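Local structure of cobalamin biosynthesis precorrin-6Y methylase (CbiE) (Archaeoglobus fulgidus, 2BB3) at residues D98-G103 and I117-A122; A131-D136 and V182-L187; H162-A167 and Y208-V213. The protein probably methylates a tetrapyrrole intermediate of cobalamin biosynthesis using S-adenosyl-L-methionine, and binds the by-product S-adenosyl-L-homocysteine. All coordinates share one frame; numbering follows the deposited sequence. Where two conformers were deposited one is given.

Interaction 1: D98-G103 and I117-A122; sequences DPMVAG and IKIEPA. With SAH (S-adenosyl-L-homocysteine), chain C.
The cofactor loop that follows strand 91-95 comes against the end of strand 116-120, with D98, P99 and selenomethionine M100 facing I119 to A122. D98 has CG anti to its own N (chi1 -169°), which swings the carboxylate across to segment 117-122. There A122 N gives a weak but fairly straight hydrogen bond to D98 OD1 (3.3 Å, 163° at the hydrogen), while D98 OD2 has a weak bond to Q127 of the second subunit. P99 and I119 overlap alongside, pointing opposite ways, with P99 CB 3.8 Å from I119 CG2, and P99 CG sits 3.5 Å from E120 O. The M100 side chain, bent along its length, lies roughly perpendicular to that of I119; its methyl CE rests 4.0 Å from I119 CD1.

Residues D98 to V101 form a type I turn that wraps the amino acid end of SAH. D98 N donates to the carboxylate oxygen OXT of SAH at 2.8 Å. The amino nitrogen N of SAH donates to D98 O, also at 2.8 Å, and to V101 O at 3.2 Å. The ligand's carboxylate and amino group are thus read by backbone atoms; the D98 side chain, not used on the ligand here, makes the weak bond to A122 N instead, and apolar contacts from P99 and M100 back the turn from the strand side.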
loop_
_atom_site.group_PDB
_atom_site.type_symbol
_atom_site.label_atom_id
_atom_site.label_comp_id
_atom_site.label_asym_id
_atom_site.label_seq_id
_atom_site.Cartn_x
_atom_site.Cartn_y
_atom_site.Cartn_z
ATOM N N ASP A 98 7.086 2.101 -2.610
ATOM C CA ASP A 98 6.196 3.160 -2.131
ATOM C C ASP A 98 7.035 4.004 -1.172
ATOM O O ASP A 98 7.701 3.455 -0.280
ATOM C CB ASP A 98 5.028 2.492 -1.405
ATOM C CG ASP A 98 3.894 3.436 -1.096
ATOM O OD1 ASP A 98 3.899 4.585 -1.563
ATOM O OD2 ASP A 98 2.971 3.011 -0.381
ATOM N N PRO A 99 7.019 5.345 -1.333
ATOM C CA PRO A 99 7.783 6.282 -0.493
ATOM C C PRO A 99 7.436 6.286 0.999
ATOM O O PRO A 99 8.288 6.526 1.842
ATOM C CB PRO A 99 7.498 7.647 -1.137
ATOM C CG PRO A 99 7.028 7.313 -2.549
ATOM C CD PRO A 99 6.231 6.064 -2.351
HETATM N N MSE A 100 6.182 6.025 1.325
HETATM C CA MSE A 100 5.765 6.029 2.717
HETATM C C MSE A 100 5.717 4.625 3.350
HETATM O O MSE A 100 4.836 4.324 4.152
HETATM C CB MSE A 100 4.415 6.729 2.849
HETATM C CG MSE A 100 4.474 8.270 2.724
HETATM SE SE MSE A 100 5.603 9.131 4.102
HETATM C CE MSE A 100 7.143 9.437 2.969
ATOM N N VAL A 101 6.635 3.758 2.930
ATOM C CA VAL A 101 6.772 2.429 3.517
ATOM C C VAL A 101 8.271 2.296 3.799
ATOM O O VAL A 101 9.070 2.145 2.870
ATOM C CB VAL A 101 6.371 1.264 2.557
ATOM C CG1 VAL A 101 6.738 -0.059 3.202
ATOM C CG2 VAL A 101 4.877 1.310 2.236
ATOM N N ALA A 102 8.644 2.377 5.073
ATOM C CA ALA A 102 10.043 2.278 5.474
ATOM C C ALA A 102 10.818 3.256 4.620
ATOM O O ALA A 102 11.921 2.957 4.153
ATOM C CB ALA A 102 10.561 0.879 5.248
ATOM N N GLY A 103 10.224 4.419 4.395
ATOM C CA GLY A 103 10.876 5.398 3.547
ATOM C C GLY A 103 11.584 6.532 4.263
ATOM O O GLY A 103 12.185 6.355 5.327
ATOM N N ILE A 117 7.243 19.569 0.317
ATOM C CA ILE A 117 7.463 18.280 -0.294
ATOM C C ILE A 117 6.123 17.566 -0.497
ATOM O O ILE A 117 5.250 17.605 0.362
ATOM C CB ILE A 117 8.480 17.407 0.517
ATOM C CG1 ILE A 117 7.806 16.155 1.045
ATOM C CG2 ILE A 117 9.153 18.217 1.608
ATOM C CD1 ILE A 117 7.701 15.103 -0.011
ATOM N N LYS A 118 5.965 16.958 -1.668
ATOM C CA LYS A 118 4.760 16.214 -2.016
ATOM C C LYS A 118 5.139 14.768 -2.363
ATOM O O LYS A 118 6.148 14.517 -3.048
ATOM C CB LYS A 118 4.030 16.878 -3.198
ATOM C CG LYS A 118 3.195 18.104 -2.789
ATOM C CD LYS A 118 2.768 18.976 -3.980
ATOM C CE LYS A 118 1.571 18.382 -4.719
ATOM N NZ LYS A 118 1.176 19.190 -5.921
ATOM N N ILE A 119 4.327 13.828 -1.887
ATOM C CA ILE A 119 4.568 12.419 -2.102
ATOM C C ILE A 119 3.646 11.808 -3.148
ATOM O O ILE A 119 2.442 12.044 -3.131
ATOM C CB ILE A 119 4.341 11.618 -0.788
ATOM C CG1 ILE A 119 5.130 12.248 0.366
ATOM C CG2 ILE A 119 4.686 10.145 -1.013
ATOM C CD1 ILE A 119 6.609 12.271 0.166
ATOM N N GLU A 120 4.218 11.040 -4.071
ATOM C CA GLU A 120 3.422 10.320 -5.058
ATOM C C GLU A 120 3.607 8.837 -4.755
ATOM O O GLU A 120 4.705 8.314 -4.906
ATOM C CB GLU A 120 3.878 10.577 -6.496
ATOM C CG GLU A 120 2.982 9.884 -7.557
ATOM C CD GLU A 120 1.522 10.317 -7.435
ATOM O OE1 GLU A 120 1.287 11.452 -6.972
ATOM O OE2 GLU A 120 0.612 9.538 -7.800
ATOM N N PRO A 121 2.530 8.144 -4.342
ATOM C CA PRO A 121 2.512 6.710 -4.000
ATOM C C PRO A 121 2.842 5.776 -5.151
ATOM O O PRO A 121 2.635 6.107 -6.302
ATOM C CB PRO A 121 1.075 6.462 -3.552
ATOM C CG PRO A 121 0.529 7.830 -3.243
ATOM C CD PRO A 121 1.171 8.710 -4.264
ATOM N N ALA A 122 3.347 4.590 -4.829
ATOM C CA ALA A 122 3.623 3.576 -5.841
ATOM C C ALA A 122 3.364 2.229 -5.158
ATOM O O ALA A 122 3.069 2.197 -3.972
ATOM C CB ALA A 122 5.072 3.674 -6.321
HETATM N N SAH C . 9.904 1.691 -0.175
HETATM C CA SAH C . 10.008 0.294 -0.312
HETATM C CB SAH C . 10.716 -0.339 0.885
HETATM C CG SAH C . 12.122 0.045 1.325
HETATM S SD SAH C . 12.711 -0.492 2.908
HETATM C C SAH C . 8.650 -0.237 -0.598
HETATM O O SAH C . 8.717 -1.350 -0.937
HETATM O OXT SAH C . 7.658 0.422 -0.446
HETATM C "C5'" SAH C . 13.533 -1.826 2.086
HETATM C "C4'" SAH C . 13.006 -3.208 2.426
HETATM O "O4'" SAH C . 11.874 -3.564 1.735
HETATM C "C3'" SAH C . 13.975 -4.345 2.318
HETATM O "O3'" SAH C . 14.823 -4.468 3.380
HETATM C "C2'" SAH C . 13.031 -5.486 2.199
HETATM O "O2'" SAH C . 12.682 -6.000 3.410
HETATM C "C1'" SAH C . 11.823 -4.905 1.557
HETATM N N9 SAH C . 11.836 -5.142 0.133
HETATM C C8 SAH C . 12.028 -4.232 -0.772
HETATM N N7 SAH C . 11.929 -4.716 -1.960
HETATM C C5 SAH C . 11.665 -5.960 -1.842
HETATM C C6 SAH C . 11.453 -6.927 -2.767
HETATM N N6 SAH C . 11.518 -6.725 -4.033
HETATM N N1 SAH C . 11.176 -8.142 -2.343
HETATM C C2 SAH C . 11.118 -8.404 -1.034
HETATM N N3 SAH C . 11.318 -7.446 -0.158
HETATM C C4 SAH C . 11.600 -6.244 -0.540
#

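Interaction 2: A131-D136 and V182-L187; sequences ARLKVD and VLLENL. With SAH (S-adenosyl-L-homocysteine), chain C.
R132 and L133, in the last turn of helix 125-133, lie on V182 and L184 of strand 180-185 and on L187 just after it, a helix-on-sheet layer of the alpha/beta domain built on the mixed sheet. Along R132, CB is the first atom to touch, 4.1 Å from L184 CD2. CG comes next, 4.5 Å from both L184 CD2 and L187 CD2, which lie on the same side of it. The bend at chi2 (-68°) then carries CD away from the strand, and NE passes L187 CD2 at 4.5 Å, the guanidinium meeting this methyl obliquely. At the tip, NH2 forms a salt bridge with E192, so the aliphatic part of the chain covers leucines while the charge is paired beyond them.

L133 continues the apolar layer, its CD2 lying 4.3 Å from V182 CG1 and its CG reaching L184 CD2. Just after the helix K134 takes positive phi, and K134 and D136 hydrogen-bond to the second subunit. At the far end of the strand segment the backbone of L187 recognises the adenine of SAH: L187 N donates to N1 at 2.9 Å with a bent angle of 138°, and SAH N6 donates to L187 O at 3.1 Å.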
loop_
_atom_site.group_PDB
_atom_site.type_symbol
_atom_site.label_atom_id
_atom_site.label_comp_id
_atom_site.label_asym_id
_atom_site.label_seq_id
_atom_site.Cartn_x
_atom_site.Cartn_y
_atom_site.Cartn_z
ATOM N N ALA A 131 -0.346 -9.607 -1.709
ATOM C CA ALA A 131 -1.054 -10.183 -2.842
ATOM C C ALA A 131 -0.687 -11.648 -3.036
ATOM O O ALA A 131 -1.532 -12.442 -3.421
ATOM C CB ALA A 131 -0.772 -9.395 -4.104
ATOM N N ARG A 132 0.566 -12.008 -2.768
ATOM C CA ARG A 132 0.981 -13.414 -2.904
ATOM C C ARG A 132 0.312 -14.286 -1.846
ATOM O O ARG A 132 -0.072 -15.410 -2.121
ATOM C CB ARG A 132 2.499 -13.572 -2.719
ATOM C CG ARG A 132 3.352 -12.910 -3.769
ATOM C CD ARG A 132 3.212 -13.571 -5.133
ATOM N NE ARG A 132 4.319 -13.156 -5.978
ATOM C CZ ARG A 132 4.307 -12.096 -6.774
ATOM N NH1 ARG A 132 3.215 -11.340 -6.845
ATOM N NH2 ARG A 132 5.404 -11.774 -7.468
ATOM N N LEU A 133 0.190 -13.739 -0.639
ATOM C CA LEU A 133 -0.375 -14.434 0.519
ATOM C C LEU A 133 -1.889 -14.392 0.623
ATOM O O LEU A 133 -2.467 -15.147 1.401
ATOM C CB LEU A 133 0.176 -13.826 1.815
ATOM C CG LEU A 133 1.679 -13.864 2.092
ATOM C CD1 LEU A 133 2.006 -12.887 3.188
ATOM C CD2 LEU A 133 2.076 -15.280 2.497
ATOM N N LYS A 134 -2.529 -13.514 -0.149
ATOM C CA LYS A 134 -3.990 -13.358 -0.085
ATOM C C LYS A 134 -4.364 -12.855 1.317
ATOM O O LYS A 134 -5.361 -13.285 1.892
ATOM C CB LYS A 134 -4.718 -14.695 -0.346
ATOM C CG LYS A 134 -4.353 -15.391 -1.646
ATOM C CD LYS A 134 -4.645 -14.510 -2.858
ATOM C CE LYS A 134 -4.322 -15.231 -4.146
ATOM N NZ LYS A 134 -5.067 -16.507 -4.273
ATOM N N VAL A 135 -3.555 -11.953 1.865
ATOM C CA VAL A 135 -3.806 -11.405 3.195
ATOM C C VAL A 135 -4.104 -9.910 3.117
ATOM O O VAL A 135 -3.465 -9.189 2.356
ATOM C CB VAL A 135 -2.587 -11.647 4.134
ATOM C CG1 VAL A 135 -2.790 -10.918 5.457
ATOM C CG2 VAL A 135 -2.432 -13.164 4.392
ATOM N N ASP A 136 -5.080 -9.447 3.892
ATOM C CA ASP A 136 -5.452 -8.033 3.875
ATOM C C ASP A 136 -4.511 -7.204 4.747
ATOM O O ASP A 136 -4.012 -7.686 5.767
ATOM C CB ASP A 136 -6.908 -7.854 4.361
ATOM C CG ASP A 136 -7.536 -6.560 3.874
ATOM O OD1 ASP A 136 -7.408 -5.512 4.555
ATOM O OD2 ASP A 136 -8.165 -6.588 2.796
ATOM N N VAL A 182 7.173 -17.147 6.986
ATOM C CA VAL A 182 7.167 -17.283 5.542
ATOM C C VAL A 182 8.088 -16.155 5.076
ATOM O O VAL A 182 7.914 -15.000 5.462
ATOM C CB VAL A 182 5.749 -17.097 4.933
ATOM C CG1 VAL A 182 5.816 -17.167 3.415
ATOM C CG2 VAL A 182 4.798 -18.170 5.460
ATOM N N LEU A 183 9.079 -16.507 4.259
ATOM C CA LEU A 183 10.053 -15.560 3.740
ATOM C C LEU A 183 9.733 -15.278 2.281
ATOM O O LEU A 183 9.710 -16.201 1.465
ATOM C CB LEU A 183 11.470 -16.149 3.834
ATOM C CG LEU A 183 11.954 -16.621 5.211
ATOM C CD1 LEU A 183 13.382 -17.173 5.145
ATOM C CD2 LEU A 183 11.900 -15.476 6.183
ATOM N N LEU A 184 9.472 -14.011 1.954
ATOM C CA LEU A 184 9.211 -13.646 0.566
ATOM C C LEU A 184 10.447 -12.848 0.146
ATOM O O LEU A 184 10.651 -11.716 0.559
ATOM C CB LEU A 184 7.898 -12.856 0.436
ATOM C CG LEU A 184 6.738 -13.696 0.992
ATOM C CD1 LEU A 184 6.410 -13.223 2.399
ATOM C CD2 LEU A 184 5.510 -13.615 0.101
ATOM N N GLU A 185 11.286 -13.493 -0.659
ATOM C CA GLU A 185 12.546 -12.935 -1.104
ATOM C C GLU A 185 12.581 -12.457 -2.532
ATOM O O GLU A 185 12.107 -13.137 -3.455
ATOM C CB GLU A 185 13.651 -13.986 -0.928
ATOM C CG GLU A 185 13.708 -14.553 0.468
ATOM C CD GLU A 185 14.670 -15.722 0.591
ATOM O OE1 GLU A 185 14.506 -16.714 -0.156
ATOM O OE2 GLU A 185 15.591 -15.649 1.434
ATOM N N ASN A 186 13.157 -11.276 -2.707
ATOM C CA ASN A 186 13.334 -10.699 -4.030
ATOM C C ASN A 186 12.065 -10.725 -4.877
ATOM O O ASN A 186 12.098 -11.139 -6.036
ATOM C CB ASN A 186 14.458 -11.468 -4.731
ATOM C CG ASN A 186 15.611 -11.786 -3.788
ATOM O OD1 ASN A 186 16.073 -10.920 -3.039
ATOM N ND2 ASN A 186 16.079 -13.029 -3.822
ATOM N N LEU A 187 10.948 -10.283 -4.306
ATOM C CA LEU A 187 9.696 -10.265 -5.039
ATOM C C LEU A 187 9.878 -9.526 -6.360
ATOM O O LEU A 187 10.436 -8.425 -6.407
ATOM C CB LEU A 187 8.599 -9.604 -4.201
ATOM C CG LEU A 187 8.245 -10.421 -2.959
ATOM C CD1 LEU A 187 7.207 -9.696 -2.104
ATOM C CD2 LEU A 187 7.701 -11.792 -3.384
HETATM N N SAH C . 9.904 1.691 -0.175
HETATM C CA SAH C . 10.008 0.294 -0.312
HETATM C CB SAH C . 10.716 -0.339 0.885
HETATM C CG SAH C . 12.122 0.045 1.325
HETATM S SD SAH C . 12.711 -0.492 2.908
HETATM C C SAH C . 8.650 -0.237 -0.598
HETATM O O SAH C . 8.717 -1.350 -0.937
HETATM O OXT SAH C . 7.658 0.422 -0.446
HETATM C "C5'" SAH C . 13.533 -1.826 2.086
HETATM C "C4'" SAH C . 13.006 -3.208 2.426
HETATM O "O4'" SAH C . 11.874 -3.564 1.735
HETATM C "C3'" SAH C . 13.975 -4.345 2.318
HETATM O "O3'" SAH C . 14.823 -4.468 3.380
HETATM C "C2'" SAH C . 13.031 -5.486 2.199
HETATM O "O2'" SAH C . 12.682 -6.000 3.410
HETATM C "C1'" SAH C . 11.823 -4.905 1.557
HETATM N N9 SAH C . 11.836 -5.142 0.133
HETATM C C8 SAH C . 12.028 -4.232 -0.772
HETATM N N7 SAH C . 11.929 -4.716 -1.960
HETATM C C5 SAH C . 11.665 -5.960 -1.842
HETATM C C6 SAH C . 11.453 -6.927 -2.767
HETATM N N6 SAH C . 11.518 -6.725 -4.033
HETATM N N1 SAH C . 11.176 -8.142 -2.343
HETATM C C2 SAH C . 11.118 -8.404 -1.034
HETATM N N3 SAH C . 11.318 -7.446 -0.158
HETATM C C4 SAH C . 11.600 -6.244 -0.540
#

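Interaction 3: H162-A167 and Y208-V213; sequences HLLILA and YTIIFV. With SAH (S-adenosyl-L-homocysteine), chain C.
The rings of H162 and F212 form a T-shaped pair in which the edge of F212 points at one face of the imidazole, with centroids 5.2 Å apart and planes at 65°. F212 CZ stands 3.7 Å above the H162 ring plane, offset toward the rim. F212 has CG anti to its backbone N (chi1 179°), which lays its ring toward strand 162-167; L164 CD1 meets it at the edge, near its plane, 3.6 Å from F212 CD1. H162 ND1 is engaged by R215 N. At the other end of the pair of strands, the Y208 ring has C8 of the SAH adenine at its edge, in plane, and makes a cation-pi contact with R55.

Between these ends the strands run antiparallel, axes at 162°, and six backbone hydrogen bonds link the pairs L163-V213, I165-I211 and A167-T209. The side chains of these pairs share one face of the sheet, where A167 CB packs 3.8 Å from I211 CD1. L164, L166, I210 and F212 lie on the other. I210 CG1 touches L166 CD2, alongside it, and also SAH N3, each at 3.6 Å, while I210 CG2 rests on L164 CG. Replacing I210 by an alanine would probably open a gap beside N3 of the adenine and take away part of the packing on L164 and L166.

A167 O accepts from T209 N and lies 2.7 Å from SAH O2', a hydroxyl that T209 O also approaches. Two adjacent inner strands of the mixed sheet ending at the nucleoside, with backbone carbonyls facing the ribose, are consistent with the cofactor site of tetrapyrrole methylases.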
loop_
_atom_site.group_PDB
_atom_site.type_symbol
_atom_site.label_atom_id
_atom_site.label_comp_id
_atom_site.label_asym_id
_atom_site.label_seq_id
_atom_site.Cartn_x
_atom_site.Cartn_y
_atom_site.Cartn_z
ATOM N N HIS A 162 -1.005 -10.243 12.346
ATOM C CA HIS A 162 0.084 -11.022 11.794
ATOM C C HIS A 162 1.145 -9.935 11.662
ATOM O O HIS A 162 0.822 -8.752 11.666
ATOM C CB HIS A 162 -0.200 -11.493 10.360
ATOM C CG HIS A 162 -1.459 -12.276 10.206
ATOM N ND1 HIS A 162 -1.733 -13.400 10.945
ATOM C CD2 HIS A 162 -2.481 -12.150 9.316
ATOM C CE1 HIS A 162 -2.861 -13.945 10.521
ATOM N NE2 HIS A 162 -3.328 -13.200 9.530
ATOM N N LEU A 163 2.399 -10.324 11.539
ATOM C CA LEU A 163 3.445 -9.343 11.333
ATOM C C LEU A 163 3.956 -9.498 9.908
ATOM O O LEU A 163 4.071 -10.608 9.392
ATOM C CB LEU A 163 4.608 -9.548 12.309
ATOM C CG LEU A 163 4.353 -9.226 13.785
ATOM C CD1 LEU A 163 5.673 -9.341 14.550
ATOM C CD2 LEU A 163 3.782 -7.815 13.933
ATOM N N LEU A 164 4.226 -8.367 9.270
ATOM C CA LEU A 164 4.796 -8.354 7.933
ATOM C C LEU A 164 6.046 -7.506 8.191
ATOM O O LEU A 164 5.972 -6.285 8.315
ATOM C CB LEU A 164 3.851 -7.679 6.932
ATOM C CG LEU A 164 4.037 -8.167 5.488
ATOM C CD1 LEU A 164 3.720 -9.657 5.410
ATOM C CD2 LEU A 164 3.141 -7.396 4.537
ATOM N N ILE A 165 7.193 -8.166 8.294
ATOM C CA ILE A 165 8.441 -7.483 8.601
ATOM C C ILE A 165 9.297 -7.213 7.374
ATOM O O ILE A 165 9.588 -8.119 6.611
ATOM C CB ILE A 165 9.283 -8.332 9.592
ATOM C CG1 ILE A 165 8.445 -8.684 10.821
ATOM C CG2 ILE A 165 10.543 -7.578 10.001
ATOM C CD1 ILE A 165 9.041 -9.838 11.653
ATOM N N LEU A 166 9.681 -5.963 7.173
ATOM C CA LEU A 166 10.559 -5.650 6.056
ATOM C C LEU A 166 11.951 -5.898 6.616
ATOM O O LEU A 166 12.433 -5.131 7.449
ATOM C CB LEU A 166 10.390 -4.196 5.606
ATOM C CG LEU A 166 8.974 -3.823 5.143
ATOM C CD1 LEU A 166 9.048 -2.743 4.113
ATOM C CD2 LEU A 166 8.288 -5.012 4.535
ATOM N N ALA A 167 12.594 -6.977 6.180
ATOM C CA ALA A 167 13.903 -7.294 6.711
ATOM C C ALA A 167 15.002 -7.384 5.673
ATOM O O ALA A 167 14.761 -7.373 4.468
ATOM C CB ALA A 167 13.826 -8.622 7.484
ATOM N N TYR A 208 16.465 -8.343 0.579
ATOM C CA TYR A 208 15.116 -7.973 0.168
ATOM C C TYR A 208 14.213 -9.100 0.641
ATOM O O TYR A 208 13.724 -9.900 -0.162
ATOM C CB TYR A 208 15.037 -7.831 -1.350
ATOM C CG TYR A 208 15.977 -6.772 -1.857
ATOM C CD1 TYR A 208 17.218 -7.115 -2.392
ATOM C CD2 TYR A 208 15.671 -5.418 -1.707
ATOM C CE1 TYR A 208 18.142 -6.134 -2.753
ATOM C CE2 TYR A 208 16.589 -4.425 -2.064
ATOM C CZ TYR A 208 17.819 -4.795 -2.579
ATOM O OH TYR A 208 18.755 -3.842 -2.881
ATOM N N THR A 209 14.009 -9.161 1.952
ATOM C CA THR A 209 13.202 -10.224 2.539
ATOM C C THR A 209 12.017 -9.733 3.340
ATOM O O THR A 209 12.159 -8.929 4.264
ATOM C CB THR A 209 14.070 -11.108 3.480
ATOM O OG1 THR A 209 15.156 -11.660 2.726
ATOM C CG2 THR A 209 13.259 -12.257 4.051
ATOM N N ILE A 210 10.830 -10.195 2.986
ATOM C CA ILE A 210 9.688 -9.807 3.781
ATOM C C ILE A 210 9.391 -11.049 4.590
ATOM O O ILE A 210 9.379 -12.154 4.053
ATOM C CB ILE A 210 8.506 -9.324 2.912
ATOM C CG1 ILE A 210 8.800 -7.887 2.426
ATOM C CG2 ILE A 210 7.215 -9.337 3.737
ATOM C CD1 ILE A 210 7.780 -7.322 1.485
ATOM N N ILE A 211 9.218 -10.869 5.897
ATOM C CA ILE A 211 8.980 -12.001 6.800
ATOM C C ILE A 211 7.543 -11.997 7.294
ATOM O O ILE A 211 7.167 -11.110 8.034
ATOM C CB ILE A 211 9.911 -11.918 8.028
ATOM C CG1 ILE A 211 11.378 -12.013 7.583
ATOM C CG2 ILE A 211 9.551 -13.010 9.034
ATOM C CD1 ILE A 211 12.396 -11.962 8.757
ATOM N N PHE A 212 6.751 -12.981 6.885
ATOM C CA PHE A 212 5.360 -13.054 7.319
ATOM C C PHE A 212 5.229 -13.957 8.544
ATOM O O PHE A 212 5.609 -15.121 8.499
ATOM C CB PHE A 212 4.463 -13.591 6.190
ATOM C CG PHE A 212 3.019 -13.716 6.576
ATOM C CD1 PHE A 212 2.276 -12.585 6.915
ATOM C CD2 PHE A 212 2.400 -14.964 6.615
ATOM C CE1 PHE A 212 0.942 -12.695 7.290
ATOM C CE2 PHE A 212 1.054 -15.086 6.992
ATOM C CZ PHE A 212 0.326 -13.951 7.328
ATOM N N VAL A 213 4.696 -13.406 9.635
ATOM C CA VAL A 213 4.490 -14.154 10.876
ATOM C C VAL A 213 2.992 -14.116 11.230
ATOM O O VAL A 213 2.475 -13.071 11.648
ATOM C CB VAL A 213 5.286 -13.523 12.051
ATOM C CG1 VAL A 213 5.353 -14.502 13.209
ATOM C CG2 VAL A 213 6.692 -13.107 11.593
HETATM N N SAH C . 9.904 1.691 -0.175
HETATM C CA SAH C . 10.008 0.294 -0.312
HETATM C CB SAH C . 10.716 -0.339 0.885
HETATM C CG SAH C . 12.122 0.045 1.325
HETATM S SD SAH C . 12.711 -0.492 2.908
HETATM C C SAH C . 8.650 -0.237 -0.598
HETATM O O SAH C . 8.717 -1.350 -0.937
HETATM O OXT SAH C . 7.658 0.422 -0.446
HETATM C "C5'" SAH C . 13.533 -1.826 2.086
HETATM C "C4'" SAH C . 13.006 -3.208 2.426
HETATM O "O4'" SAH C . 11.874 -3.564 1.735
HETATM C "C3'" SAH C . 13.975 -4.345 2.318
HETATM O "O3'" SAH C . 14.823 -4.468 3.380
HETATM C "C2'" SAH C . 13.031 -5.486 2.199
HETATM O "O2'" SAH C . 12.682 -6.000 3.410
HETATM C "C1'" SAH C . 11.823 -4.905 1.557
HETATM N N9 SAH C . 11.836 -5.142 0.133
HETATM C C8 SAH C . 12.028 -4.232 -0.772
HETATM N N7 SAH C . 11.929 -4.716 -1.960
HETATM C C5 SAH C . 11.665 -5.960 -1.842
HETATM C C6 SAH C . 11.453 -6.927 -2.767
HETATM N N6 SAH C . 11.518 -6.725 -4.033
HETATM N N1 SAH C . 11.176 -8.142 -2.343
HETATM C C2 SAH C . 11.118 -8.404 -1.034
HETATM N N3 SAH C . 11.318 -7.446 -0.158
HETATM C C4 SAH C . 11.600 -6.244 -0.540
#

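In the fold
All three contacts touch SAH but sit at different places in the fold. Interaction 1 is buried beside the parallel sheet, and its chemistry is mixed: a carboxylate bond, proline and selenomethionine packing, and backbone groups reading the ligand's amino acid end. Interaction 3 is also largely buried but is strand pairing within the mixed sheet, dominated by regular backbone bonds. Interaction 2, partly buried, has no hydrogen bond between its segments and lays helix 125-133 over that same sheet, where strands 180-185 and 209-213 are neighbours and L133 also packs on F212. V101 and A102 of interaction 1 meet L166 of interaction 3 beside the ligand. Interactions 1 and 2 reach the second subunit; interaction 3 does not.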